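Local coordinates for DUF1116 domain-containing protein (Enterococcus faecalis, PDB 3CLQ) that is of unknown function but is probably related to AllG, a subunit of oxamate carbamoyltransferase, at residues B[21-33]-B[163-177]. Numbering follows the deposited sequence.
Sequences IIQSKPILVGFDK and LHDAMTFCPEGIDLR
Leu28 and Ile174 pair through both of their backbone hydrogen bonds, making the short strand 174-175 an edge strand of a four-stranded antiparallel sheet, beside strand 26-33. Leu28 N reaches Ile174 O at 2.6 Å, and Ile174 N returns to Leu28 O at 2.9 Å. The next backbone bond, Leu176 N to Pro26 O, comes from the first turn of helix 176-183, whose N-cap is Asp175: its OD1 takes the backbone N of Leu178.

The tight side is the face carrying Leu28 and Ile174. Leu176 CD1 sits 3.8 Å from Leu28 CB, and the chain of selenomethionine Met167 bends twice to bring CE against Leu28 CG. Farther along, Phe31 packs against the last turns of helix 146-168. Leu163 CB covers one face of the Phe31 ring, a CH-pi contact 3.9 Å from the centroid, while Met167 CG meets the ring edge close to its plane. His116 of strand 114-120 also meets this ring.

The opposite face, with Ile27 and Asp175, is more polar and more open to solvent. Ile27 CD1 rests on the Asp175 backbone, and Lys25 NZ makes a long salt bridge to Asp175 OD2 (3.6 Å) besides its bridge to Glu121. At one end of the contact, Lys25 CD lies over one face of the Arg177 guanidinium, whose NH1 makes a weak hydrogen bond to Ile22 O. At the other end, His164 has CG anti to its backbone N (chi1 167°); its ND1 donates to Phe31 O at 2.9 Å, nearly in line with the C=O, and that oxygen lies only 4° out of the imidazole plane.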
loop_
_atom_site.group_PDB
_atom_site.type_symbol
_atom_site.label_atom_id
_atom_site.label_comp_id
_atom_site.label_asym_id
_atom_site.label_seq_id
_atom_site.Cartn_x
_atom_site.Cartn_y
_atom_site.Cartn_z
ATOM N N ILE B 21 10.416 -20.792 -12.097
ATOM C CA ILE B 21 10.470 -19.547 -11.366
ATOM C C ILE B 21 9.130 -18.833 -11.389
ATOM O O ILE B 21 8.576 -18.494 -10.343
ATOM C CB ILE B 21 11.565 -18.669 -11.979
ATOM C CG1 ILE B 21 12.906 -19.399 -11.891
ATOM C CG2 ILE B 21 11.616 -17.270 -11.341
ATOM C CD1 ILE B 21 14.012 -18.791 -12.771
ATOM N N ILE B 22 8.588 -18.626 -12.582
ATOM C CA ILE B 22 7.329 -17.876 -12.715
ATOM C C ILE B 22 6.179 -18.572 -12.012
ATOM O O ILE B 22 5.363 -17.927 -11.350
ATOM C CB ILE B 22 6.962 -17.670 -14.198
ATOM C CG1 ILE B 22 7.826 -16.573 -14.820
ATOM C CG2 ILE B 22 5.466 -17.369 -14.373
ATOM C CD1 ILE B 22 7.838 -16.622 -16.332
ATOM N N GLN B 23 6.099 -19.891 -12.149
ATOM C CA GLN B 23 4.984 -20.628 -11.562
ATOM C C GLN B 23 5.153 -21.064 -10.104
ATOM O O GLN B 23 4.207 -21.570 -9.506
ATOM C CB GLN B 23 4.659 -21.836 -12.417
ATOM C CG GLN B 23 4.294 -21.448 -13.807
ATOM C CD GLN B 23 3.867 -22.630 -14.644
ATOM O OE1 GLN B 23 3.241 -22.458 -15.686
ATOM N NE2 GLN B 23 4.200 -23.832 -14.196
ATOM N N SER B 24 6.351 -20.926 -9.541
ATOM C CA SER B 24 6.505 -21.146 -8.119
ATOM C C SER B 24 5.513 -20.293 -7.375
ATOM O O SER B 24 5.174 -19.197 -7.814
ATOM C CB SER B 24 7.884 -20.768 -7.661
ATOM O OG SER B 24 8.804 -21.708 -8.143
ATOM N N LYS B 25 5.056 -20.792 -6.236
ATOM C CA LYS B 25 4.114 -20.065 -5.435
ATOM C C LYS B 25 4.507 -20.219 -3.980
ATOM O O LYS B 25 4.007 -21.083 -3.280
ATOM C CB LYS B 25 2.703 -20.582 -5.695
ATOM C CG LYS B 25 1.686 -19.485 -5.902
ATOM C CD LYS B 25 0.623 -19.862 -6.958
ATOM C CE LYS B 25 -0.516 -20.663 -6.378
ATOM N NZ LYS B 25 -1.108 -20.065 -5.131
ATOM N N PRO B 26 5.412 -19.356 -3.525
ATOM C CA PRO B 26 5.945 -19.322 -2.163
ATOM C C PRO B 26 4.871 -18.995 -1.128
ATOM O O PRO B 26 4.252 -17.913 -1.195
ATOM C CB PRO B 26 6.940 -18.170 -2.208
ATOM C CG PRO B 26 7.191 -17.928 -3.651
ATOM C CD PRO B 26 5.965 -18.288 -4.369
ATOM N N ILE B 27 4.660 -19.912 -0.185
ATOM C CA ILE B 27 3.688 -19.734 0.899
ATOM C C ILE B 27 4.375 -19.609 2.256
ATOM O O ILE B 27 5.189 -20.454 2.645
ATOM C CB ILE B 27 2.680 -20.904 0.963
ATOM C CG1 ILE B 27 2.045 -21.146 -0.419
ATOM C CG2 ILE B 27 1.599 -20.645 2.038
ATOM C CD1 ILE B 27 1.273 -19.958 -0.988
ATOM N N LEU B 28 4.061 -18.543 2.980
ATOM C CA LEU B 28 4.628 -18.400 4.300
ATOM C C LEU B 28 3.838 -19.324 5.173
ATOM O O LEU B 28 2.626 -19.097 5.362
ATOM C CB LEU B 28 4.484 -16.975 4.801
ATOM C CG LEU B 28 4.876 -16.820 6.268
ATOM C CD1 LEU B 28 6.291 -17.358 6.534
ATOM C CD2 LEU B 28 4.802 -15.375 6.635
ATOM N N VAL B 29 4.497 -20.371 5.684
ATOM C CA VAL B 29 3.776 -21.365 6.488
ATOM C C VAL B 29 4.091 -21.372 7.980
ATOM O O VAL B 29 3.299 -21.862 8.782
ATOM C CB VAL B 29 3.860 -22.812 5.919
ATOM C CG1 VAL B 29 3.313 -22.857 4.495
ATOM C CG2 VAL B 29 5.298 -23.395 6.007
ATOM N N GLY B 30 5.233 -20.827 8.371
ATOM C CA GLY B 30 5.584 -20.874 9.780
ATOM C C GLY B 30 6.769 -20.017 10.150
ATOM O O GLY B 30 7.328 -19.305 9.302
ATOM N N PHE B 31 7.129 -20.086 11.435
ATOM C CA PHE B 31 8.313 -19.448 11.996
ATOM C C PHE B 31 8.878 -20.390 13.022
ATOM O O PHE B 31 8.124 -21.088 13.694
ATOM C CB PHE B 31 7.947 -18.158 12.708
ATOM C CG PHE B 31 7.421 -17.081 11.802
ATOM C CD1 PHE B 31 8.282 -16.151 11.234
ATOM C CD2 PHE B 31 6.068 -16.988 11.523
ATOM C CE1 PHE B 31 7.787 -15.153 10.408
ATOM C CE2 PHE B 31 5.579 -15.985 10.705
ATOM C CZ PHE B 31 6.423 -15.073 10.148
ATOM N N ASP B 32 10.196 -20.393 13.175
ATOM C CA ASP B 32 10.845 -21.260 14.155
ATOM C C ASP B 32 12.358 -20.975 14.240
ATOM O O ASP B 32 12.947 -20.347 13.353
ATOM C CB ASP B 32 10.567 -22.742 13.848
ATOM C CG ASP B 32 10.481 -23.612 15.119
ATOM O OD1 ASP B 32 10.680 -23.087 16.248
ATOM O OD2 ASP B 32 10.224 -24.834 14.986
ATOM N N LYS B 33 12.973 -21.402 15.333
ATOM C CA LYS B 33 14.394 -21.230 15.499
ATOM C C LYS B 33 15.084 -21.872 14.313
ATOM O O LYS B 33 14.709 -22.950 13.880
ATOM C CB LYS B 33 14.862 -21.888 16.802
ATOM C CG LYS B 33 14.152 -21.388 18.057
ATOM C CD LYS B 33 14.869 -21.843 19.306
ATOM C CE LYS B 33 14.715 -20.829 20.424
ATOM N NZ LYS B 33 15.590 -21.216 21.557
ATOM N N LEU B 163 5.033 -15.470 16.921
ATOM C CA LEU B 163 4.810 -15.651 15.498
ATOM C C LEU B 163 4.525 -17.092 15.165
ATOM O O LEU B 163 3.596 -17.384 14.428
ATOM C CB LEU B 163 5.988 -15.159 14.669
ATOM C CG LEU B 163 5.744 -13.783 14.060
ATOM C CD1 LEU B 163 4.314 -13.447 14.311
ATOM C CD2 LEU B 163 6.655 -12.717 14.664
ATOM N N HIS B 164 5.329 -17.984 15.717
ATOM C CA HIS B 164 5.194 -19.421 15.505
ATOM C C HIS B 164 3.803 -19.896 15.883
ATOM O O HIS B 164 3.171 -20.636 15.128
ATOM C CB HIS B 164 6.224 -20.146 16.368
ATOM C CG HIS B 164 6.011 -21.625 16.483
ATOM N ND1 HIS B 164 6.559 -22.530 15.595
ATOM C CD2 HIS B 164 5.368 -22.362 17.419
ATOM C CE1 HIS B 164 6.247 -23.760 15.969
ATOM N NE2 HIS B 164 5.518 -23.685 17.069
ATOM N N ASP B 165 3.342 -19.472 17.061
ATOM C CA ASP B 165 2.031 -19.848 17.552
ATOM C C ASP B 165 0.922 -19.290 16.641
ATOM O O ASP B 165 -0.021 -19.991 16.274
ATOM C CB ASP B 165 1.863 -19.399 19.008
ATOM C CG ASP B 165 2.762 -20.188 19.975
ATOM O OD1 ASP B 165 2.533 -20.103 21.210
ATOM O OD2 ASP B 165 3.694 -20.905 19.510
ATOM N N ALA B 166 1.057 -18.036 16.239
ATOM C CA ALA B 166 0.080 -17.448 15.351
ATOM C C ALA B 166 -0.090 -18.272 14.068
ATOM O O ALA B 166 -1.202 -18.474 13.589
ATOM C CB ALA B 166 0.482 -16.034 15.025
HETATM N N MSE B 167 1.009 -18.755 13.503
HETATM C CA MSE B 167 0.892 -19.431 12.223
HETATM C C MSE B 167 0.268 -20.828 12.321
HETATM O O MSE B 167 -0.141 -21.394 11.299
HETATM C CB MSE B 167 2.226 -19.460 11.486
HETATM C CG MSE B 167 2.715 -18.096 11.097
HETATM SE SE MSE B 167 1.525 -17.227 9.762
HETATM C CE MSE B 167 1.950 -18.413 8.235
ATOM N N THR B 168 0.171 -21.386 13.530
ATOM C CA THR B 168 -0.560 -22.656 13.670
ATOM C C THR B 168 -2.076 -22.457 13.557
ATOM O O THR B 168 -2.799 -23.412 13.268
ATOM C CB THR B 168 -0.244 -23.443 14.982
ATOM O OG1 THR B 168 -0.906 -22.825 16.090
ATOM C CG2 THR B 168 1.255 -23.535 15.241
ATOM N N PHE B 169 -2.547 -21.234 13.803
ATOM C CA PHE B 169 -3.948 -20.866 13.576
ATOM C C PHE B 169 -4.202 -20.518 12.111
ATOM O O PHE B 169 -5.215 -19.909 11.780
ATOM C CB PHE B 169 -4.370 -19.685 14.468
ATOM C CG PHE B 169 -4.512 -20.044 15.919
ATOM C CD1 PHE B 169 -3.444 -19.895 16.800
ATOM C CD2 PHE B 169 -5.700 -20.570 16.407
ATOM C CE1 PHE B 169 -3.566 -20.255 18.134
ATOM C CE2 PHE B 169 -5.819 -20.911 17.721
ATOM C CZ PHE B 169 -4.746 -20.758 18.588
ATOM N N CYS B 170 -3.291 -20.904 11.229
ATOM C CA CYS B 170 -3.390 -20.474 9.840
ATOM C C CYS B 170 -2.851 -21.535 8.917
ATOM O O CYS B 170 -1.777 -21.382 8.357
ATOM C CB CYS B 170 -2.614 -19.170 9.631
ATOM S SG CYS B 170 -2.382 -18.682 7.892
ATOM N N PRO B 171 -3.633 -22.584 8.698
ATOM C CA PRO B 171 -3.134 -23.829 8.124
ATOM C C PRO B 171 -3.017 -23.740 6.607
ATOM O O PRO B 171 -2.384 -24.586 5.984
ATOM C CB PRO B 171 -4.213 -24.838 8.504
ATOM C CG PRO B 171 -5.491 -24.011 8.554
ATOM C CD PRO B 171 -5.091 -22.598 8.928
ATOM N N GLU B 172 -3.642 -22.724 6.030
ATOM C CA GLU B 172 -3.556 -22.459 4.598
ATOM C C GLU B 172 -2.263 -21.723 4.233
ATOM O O GLU B 172 -1.859 -21.692 3.069
ATOM C CB GLU B 172 -4.735 -21.588 4.173
ATOM C CG GLU B 172 -4.743 -20.187 4.858
ATOM C CD GLU B 172 -5.572 -20.132 6.175
ATOM O OE1 GLU B 172 -5.388 -21.015 7.081
ATOM O OE2 GLU B 172 -6.405 -19.187 6.294
ATOM N N GLY B 173 -1.634 -21.110 5.231
ATOM C CA GLY B 173 -0.490 -20.265 5.003
ATOM C C GLY B 173 -0.860 -18.930 4.378
ATOM O O GLY B 173 -1.992 -18.712 3.951
ATOM N N ILE B 174 0.117 -18.035 4.337
ATOM C CA ILE B 174 -0.002 -16.767 3.659
ATOM C C ILE B 174 0.700 -16.867 2.288
ATOM O O ILE B 174 1.862 -17.330 2.173
ATOM C CB ILE B 174 0.603 -15.655 4.534
ATOM C CG1 ILE B 174 -0.156 -15.591 5.864
ATOM C CG2 ILE B 174 0.617 -14.313 3.820
ATOM C CD1 ILE B 174 0.130 -14.364 6.680
ATOM N N ASP B 175 -0.029 -16.466 1.244
ATOM C CA ASP B 175 0.468 -16.530 -0.129
ATOM C C ASP B 175 1.335 -15.333 -0.456
ATOM O O ASP B 175 0.872 -14.203 -0.534
ATOM C CB ASP B 175 -0.694 -16.631 -1.116
ATOM C CG ASP B 175 -0.235 -16.664 -2.562
ATOM O OD1 ASP B 175 0.986 -16.517 -2.847
ATOM O OD2 ASP B 175 -1.123 -16.847 -3.420
ATOM N N LEU B 176 2.606 -15.588 -0.673
ATOM C CA LEU B 176 3.523 -14.499 -0.772
ATOM C C LEU B 176 3.551 -13.909 -2.180
ATOM O O LEU B 176 3.674 -12.702 -2.354
ATOM C CB LEU B 176 4.881 -14.981 -0.332
ATOM C CG LEU B 176 5.379 -14.647 1.078
ATOM C CD1 LEU B 176 4.290 -14.291 2.084
ATOM C CD2 LEU B 176 6.276 -15.778 1.601
ATOM N N ARG B 177 3.420 -14.746 -3.198
ATOM C CA ARG B 177 3.442 -14.198 -4.542
ATOM C C ARG B 177 2.230 -13.317 -4.770
ATOM O O ARG B 177 2.311 -12.323 -5.459
ATOM C CB ARG B 177 3.522 -15.275 -5.614
ATOM C CG ARG B 177 3.854 -14.707 -6.973
ATOM C CD ARG B 177 3.734 -15.761 -8.043
ATOM N NE ARG B 177 2.344 -16.169 -8.239
ATOM C CZ ARG B 177 1.961 -17.184 -9.009
ATOM N NH1 ARG B 177 2.855 -17.908 -9.673
ATOM N NH2 ARG B 177 0.678 -17.471 -9.124
#